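Local coordinates for inositol monophosphatase family protein (Staphylococcus aureus subsp. aureus MSSA476, PDB 4I3Y), which probably hydrolyses inositol monophosphates to inositol and phosphate in a magnesium-dependent reaction that lithium inhibits, at residues 48-60 with 91-103. Numbering follows the deposited sequence.
Sequences LVTNVDKQIQQQF and WIMDPIDGTANLV. With MG (magnesium ion), chain D; PO4 (phosphate ion), chain C.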
loop_
_atom_site.group_PDB
_atom_site.type_symbol
_atom_site.label_atom_id
_atom_site.label_comp_id
_atom_site.label_asym_id
_atom_site.label_seq_id
_atom_site.Cartn_x
_atom_site.Cartn_y
_atom_site.Cartn_z
ATOM N N LEU A 48 6.321 -17.161 7.138
ATOM C CA LEU A 48 6.359 -16.778 8.580
ATOM C C LEU A 48 5.048 -17.037 9.361
ATOM O O LEU A 48 3.965 -16.998 8.787
ATOM C CB LEU A 48 6.693 -15.298 8.683
ATOM C CG LEU A 48 8.142 -14.877 8.812
ATOM C CD1 LEU A 48 9.088 -15.838 8.150
ATOM C CD2 LEU A 48 8.393 -13.422 8.414
ATOM N N VAL A 49 5.171 -17.259 10.669
ATOM C CA VAL A 49 4.023 -17.314 11.593
ATOM C C VAL A 49 4.465 -16.718 12.918
ATOM O O VAL A 49 5.620 -16.897 13.323
ATOM C CB VAL A 49 3.375 -18.749 11.764
ATOM C CG1 VAL A 49 4.356 -19.815 12.294
ATOM C CG2 VAL A 49 2.187 -18.679 12.715
ATOM N N THR A 50 3.606 -15.912 13.536
ATOM C CA THR A 50 4.014 -15.322 14.811
ATOM C C THR A 50 3.047 -15.713 15.926
ATOM O O THR A 50 2.040 -16.379 15.692
ATOM C CB THR A 50 4.043 -13.783 14.743
ATOM O OG1 THR A 50 2.700 -13.277 14.658
ATOM C CG2 THR A 50 4.914 -13.305 13.522
ATOM N N ASN A 51 3.376 -15.266 17.125
ATOM C CA ASN A 51 2.542 -15.429 18.281
ATOM C C ASN A 51 1.261 -14.653 18.087
ATOM O O ASN A 51 0.232 -15.029 18.643
ATOM C CB ASN A 51 3.277 -14.895 19.495
ATOM C CG ASN A 51 3.456 -13.401 19.425
ATOM O OD1 ASN A 51 2.899 -12.665 20.255
ATOM N ND2 ASN A 51 4.213 -12.923 18.437
ATOM N N VAL A 52 1.303 -13.582 17.280
ATOM C CA VAL A 52 0.085 -12.834 16.980
ATOM C C VAL A 52 -0.892 -13.727 16.181
ATOM O O VAL A 52 -2.088 -13.860 16.541
ATOM C CB VAL A 52 0.372 -11.528 16.222
ATOM C CG1 VAL A 52 -0.928 -10.792 15.860
ATOM C CG2 VAL A 52 1.368 -10.629 16.982
ATOM N N ASP A 53 -0.409 -14.307 15.074
ATOM C CA ASP A 53 -1.230 -15.246 14.303
ATOM C C ASP A 53 -1.803 -16.329 15.247
ATOM O O ASP A 53 -3.003 -16.582 15.242
ATOM C CB ASP A 53 -0.417 -15.987 13.199
ATOM C CG ASP A 53 0.377 -15.062 12.280
ATOM O OD1 ASP A 53 1.356 -14.391 12.759
ATOM O OD2 ASP A 53 0.015 -15.027 11.055
ATOM N N LYS A 54 -0.923 -17.012 15.990
ATOM C CA LYS A 54 -1.312 -18.164 16.851
ATOM C C LYS A 54 -2.314 -17.837 17.967
ATOM O O LYS A 54 -3.359 -18.521 18.091
ATOM C CB LYS A 54 -0.081 -18.815 17.428
ATOM C CG LYS A 54 0.857 -19.404 16.364
ATOM C CD LYS A 54 1.946 -20.219 17.065
ATOM C CE LYS A 54 2.576 -21.269 16.183
ATOM N NZ LYS A 54 3.864 -20.718 15.663
ATOM N N GLN A 55 -2.074 -16.750 18.701
ATOM C CA GLN A 55 -3.059 -16.274 19.707
ATOM C C GLN A 55 -4.438 -15.846 19.172
ATOM O O GLN A 55 -5.494 -16.237 19.726
ATOM C CB GLN A 55 -2.492 -15.123 20.516
ATOM C CG GLN A 55 -1.433 -15.551 21.509
ATOM C CD GLN A 55 -1.999 -16.554 22.518
ATOM O OE1 GLN A 55 -1.555 -17.709 22.576
ATOM N NE2 GLN A 55 -3.029 -16.135 23.263
ATOM N N ILE A 56 -4.453 -15.039 18.105
ATOM C CA ILE A 56 -5.722 -14.638 17.486
ATOM C C ILE A 56 -6.510 -15.870 17.063
ATOM O O ILE A 56 -7.721 -15.954 17.323
ATOM C CB ILE A 56 -5.494 -13.696 16.310
ATOM C CG1 ILE A 56 -5.043 -12.314 16.850
ATOM C CG2 ILE A 56 -6.711 -13.659 15.411
ATOM C CD1 ILE A 56 -4.831 -11.274 15.769
ATOM N N GLN A 57 -5.823 -16.865 16.466
ATOM C CA GLN A 57 -6.529 -18.066 16.028
ATOM C C GLN A 57 -7.131 -18.832 17.209
ATOM O O GLN A 57 -8.271 -19.289 17.194
ATOM C CB GLN A 57 -5.614 -19.017 15.273
ATOM C CG GLN A 57 -6.434 -20.160 14.679
ATOM C CD GLN A 57 -5.656 -20.977 13.637
ATOM O OE1 GLN A 57 -5.418 -22.158 13.837
ATOM N NE2 GLN A 57 -5.284 -20.370 12.553
ATOM N N GLN A 58 -6.327 -19.003 18.219
ATOM C CA GLN A 58 -6.775 -19.783 19.328
ATOM C C GLN A 58 -7.838 -19.059 20.192
ATOM O O GLN A 58 -8.802 -19.692 20.667
ATOM C CB GLN A 58 -5.565 -20.302 20.079
ATOM C CG GLN A 58 -4.907 -19.367 21.000
ATOM C CD GLN A 58 -4.814 -20.056 22.333
ATOM O OE1 GLN A 58 -3.725 -20.247 22.890
ATOM N NE2 GLN A 58 -5.970 -20.485 22.839
ATOM N N GLN A 59 -7.729 -17.733 20.293
ATOM C CA GLN A 59 -8.860 -17.006 20.840
ATOM C C GLN A 59 -10.133 -17.186 20.056
ATOM O O GLN A 59 -11.190 -17.292 20.665
ATOM C CB GLN A 59 -8.542 -15.567 21.135
ATOM C CG GLN A 59 -7.472 -15.487 22.204
ATOM C CD GLN A 59 -6.995 -14.082 22.447
ATOM O OE1 GLN A 59 -5.894 -13.868 22.977
ATOM N NE2 GLN A 59 -7.824 -13.105 22.092
ATOM N N PHE A 60 -10.086 -17.277 18.726
ATOM C CA PHE A 60 -11.317 -17.455 17.998
ATOM C C PHE A 60 -11.886 -18.858 18.165
ATOM O O PHE A 60 -13.121 -19.074 18.153
ATOM C CB PHE A 60 -11.170 -17.236 16.507
ATOM C CG PHE A 60 -12.497 -17.186 15.815
ATOM C CD1 PHE A 60 -13.383 -16.131 16.087
ATOM C CD2 PHE A 60 -12.894 -18.206 14.942
ATOM C CE1 PHE A 60 -14.594 -16.084 15.457
ATOM C CE2 PHE A 60 -14.113 -18.168 14.337
ATOM C CZ PHE A 60 -14.994 -17.113 14.596
ATOM N N TRP A 91 -16.713 -22.094 9.726
ATOM C CA TRP A 91 -15.937 -20.857 9.745
ATOM C C TRP A 91 -14.564 -21.071 9.082
ATOM O O TRP A 91 -13.843 -21.995 9.441
ATOM C CB TRP A 91 -15.735 -20.376 11.194
ATOM C CG TRP A 91 -17.066 -19.898 11.761
ATOM C CD1 TRP A 91 -18.042 -20.683 12.338
ATOM C CD2 TRP A 91 -17.608 -18.560 11.705
ATOM N NE1 TRP A 91 -19.156 -19.900 12.691
ATOM C CE2 TRP A 91 -18.910 -18.601 12.324
ATOM C CE3 TRP A 91 -17.114 -17.339 11.242
ATOM C CZ2 TRP A 91 -19.723 -17.451 12.484
ATOM C CZ3 TRP A 91 -17.907 -16.194 11.385
ATOM C CH2 TRP A 91 -19.223 -16.263 11.996
ATOM N N ILE A 92 -14.197 -20.201 8.136
ATOM C CA ILE A 92 -12.821 -20.265 7.646
ATOM C C ILE A 92 -12.078 -19.037 8.173
ATOM O O ILE A 92 -12.611 -17.906 8.139
ATOM C CB ILE A 92 -12.766 -20.338 6.137
ATOM C CG1 ILE A 92 -13.544 -21.571 5.662
ATOM C CG2 ILE A 92 -11.291 -20.317 5.680
ATOM C CD1 ILE A 92 -13.396 -21.861 4.167
ATOM N N MET A 93 -10.895 -19.250 8.757
ATOM C CA MET A 93 -10.159 -18.104 9.338
ATOM C C MET A 93 -8.711 -17.985 8.909
ATOM O O MET A 93 -7.938 -18.938 9.044
ATOM C CB MET A 93 -10.162 -18.136 10.866
ATOM C CG MET A 93 -9.433 -16.966 11.537
ATOM S SD MET A 93 -9.347 -17.165 13.343
ATOM C CE MET A 93 -9.543 -15.465 13.828
ATOM N N ASP A 94 -8.328 -16.771 8.499
ATOM C CA ASP A 94 -6.903 -16.422 8.408
ATOM C C ASP A 94 -6.590 -15.467 9.581
ATOM O O ASP A 94 -7.038 -14.302 9.545
ATOM C CB ASP A 94 -6.630 -15.716 7.096
ATOM C CG ASP A 94 -5.164 -15.675 6.780
ATOM O OD1 ASP A 94 -4.343 -15.730 7.727
ATOM O OD2 ASP A 94 -4.879 -15.678 5.583
ATOM N N PRO A 95 -5.880 -15.955 10.633
ATOM C CA PRO A 95 -5.837 -15.071 11.797
ATOM C C PRO A 95 -5.018 -13.819 11.552
ATOM O O PRO A 95 -5.355 -12.745 12.076
ATOM C CB PRO A 95 -5.250 -15.949 12.880
ATOM C CG PRO A 95 -4.428 -17.013 12.118
ATOM C CD PRO A 95 -5.249 -17.280 10.889
ATOM N N ILE A 96 -3.921 -13.936 10.790
ATOM C CA ILE A 96 -3.299 -12.723 10.259
ATOM C C ILE A 96 -3.047 -13.008 8.765
ATOM O O ILE A 96 -2.293 -13.912 8.442
ATOM C CB ILE A 96 -1.960 -12.377 10.937
ATOM C CG1 ILE A 96 -2.147 -11.905 12.419
ATOM C CG2 ILE A 96 -1.179 -11.352 10.070
ATOM C CD1 ILE A 96 -2.699 -10.500 12.523
ATOM N N ASP A 97 -3.701 -12.255 7.881
ATOM C CA ASP A 97 -3.433 -12.398 6.475
ATOM C C ASP A 97 -2.445 -11.260 6.156
ATOM O O ASP A 97 -2.702 -10.148 6.512
ATOM C CB ASP A 97 -4.681 -12.335 5.615
ATOM C CG ASP A 97 -4.321 -12.356 4.108
ATOM O OD1 ASP A 97 -3.649 -13.331 3.710
ATOM O OD2 ASP A 97 -4.713 -11.426 3.364
ATOM N N GLY A 98 -1.319 -11.562 5.508
ATOM C CA GLY A 98 -0.193 -10.630 5.426
ATOM C C GLY A 98 0.757 -10.647 6.631
ATOM O O GLY A 98 1.225 -9.589 7.096
ATOM N N THR A 99 1.078 -11.843 7.121
ATOM C CA THR A 99 2.069 -12.013 8.192
ATOM C C THR A 99 3.412 -11.346 7.864
ATOM O O THR A 99 4.046 -10.769 8.742
ATOM C CB THR A 99 2.249 -13.520 8.527
ATOM O OG1 THR A 99 0.943 -14.089 8.743
ATOM C CG2 THR A 99 3.036 -13.698 9.785
ATOM N N ALA A 100 3.857 -11.411 6.590
ATOM C CA ALA A 100 5.142 -10.800 6.230
ATOM C C ALA A 100 5.058 -9.299 6.489
ATOM O O ALA A 100 5.944 -8.740 7.082
ATOM C CB ALA A 100 5.549 -11.118 4.759
ATOM N N ASN A 101 3.946 -8.659 6.087
ATOM C CA ASN A 101 3.763 -7.229 6.331
ATOM C C ASN A 101 3.639 -6.950 7.813
ATOM O O ASN A 101 4.150 -5.940 8.290
ATOM C CB ASN A 101 2.487 -6.713 5.644
ATOM C CG ASN A 101 2.652 -6.554 4.171
ATOM O OD1 ASN A 101 3.781 -6.556 3.648
ATOM N ND2 ASN A 101 1.542 -6.451 3.471
ATOM N N LEU A 102 2.923 -7.791 8.552
ATOM C CA LEU A 102 2.944 -7.631 10.044
ATOM C C LEU A 102 4.350 -7.571 10.624
ATOM O O LEU A 102 4.668 -6.664 11.419
ATOM C CB LEU A 102 2.127 -8.768 10.723
ATOM C CG LEU A 102 2.286 -8.912 12.247
ATOM C CD1 LEU A 102 1.861 -7.644 12.918
ATOM C CD2 LEU A 102 1.576 -10.110 12.847
ATOM N N VAL A 103 5.211 -8.525 10.225
ATOM C CA VAL A 103 6.546 -8.670 10.794
ATOM C C VAL A 103 7.426 -7.527 10.338
ATOM O O VAL A 103 8.104 -6.894 11.161
ATOM C CB VAL A 103 7.190 -10.064 10.401
ATOM C CG1 VAL A 103 8.680 -10.137 10.726
ATOM C CG2 VAL A 103 6.481 -11.222 11.084
HETATM MG MG MG D . -2.393 -15.886 7.595
HETATM P P PO4 C . -0.506 -15.420 5.740
HETATM O O1 PO4 C . 0.107 -16.594 4.966
HETATM O O2 PO4 C . 0.172 -14.074 5.379
HETATM O O3 PO4 C . -1.960 -15.411 5.335
HETATM O O4 PO4 C . -0.206 -15.673 7.254
HETATM O O HOH W 1 -2.064 -16.552 9.747
#
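With chi1 of -52°, the carboxylate of Asp53 lies beside its own backbone N and reaches Thr99, whose chi1 of -51° turns OG1 to meet it and leaves CG2 against the carboxylate and Leu48. Asp53 OD2 and Thr99 OG1 are 2.7 Å apart; the hydroxyl also lies against phosphate O4, which is unusually close. The other oxygen, OD1, accepts from Thr50 N and, at 2.6 Å, from Thr50 OG1, closing a capping box at the start of helix 51-67. A water joins OD2 to the magnesium ion. That ion is bound by Asp94 OD1 at 2.0 Å, Ile96 O, two phosphate oxygens and Glu76, while Gly98 N and Thr99 N donate to a third phosphate oxygen.

Along the helix, Pro95 CB sits 3.3 Å from Asp53 O, and Ile96 CD1 packs against both Val52 CG1 and Ile56 CD1. Farther on, Met93 CE comes within 3.6 Å of Phe60 CB, its sulfur obliquely placed in a Met-aromatic contact. The edge of Phe60 is offset over one face of Trp91, planes at 65°, and Trp22 of helix 12-35 meets Phe60 edge-to-face.

Chemically, Asp53 works in the second shell: both its oxygens are engaged, and through water and Thr99 it ties the helix start to the metal-phosphate site, where the phosphate, itself a product of the hydrolysis, probably marks the place of the substrate's phosphate group.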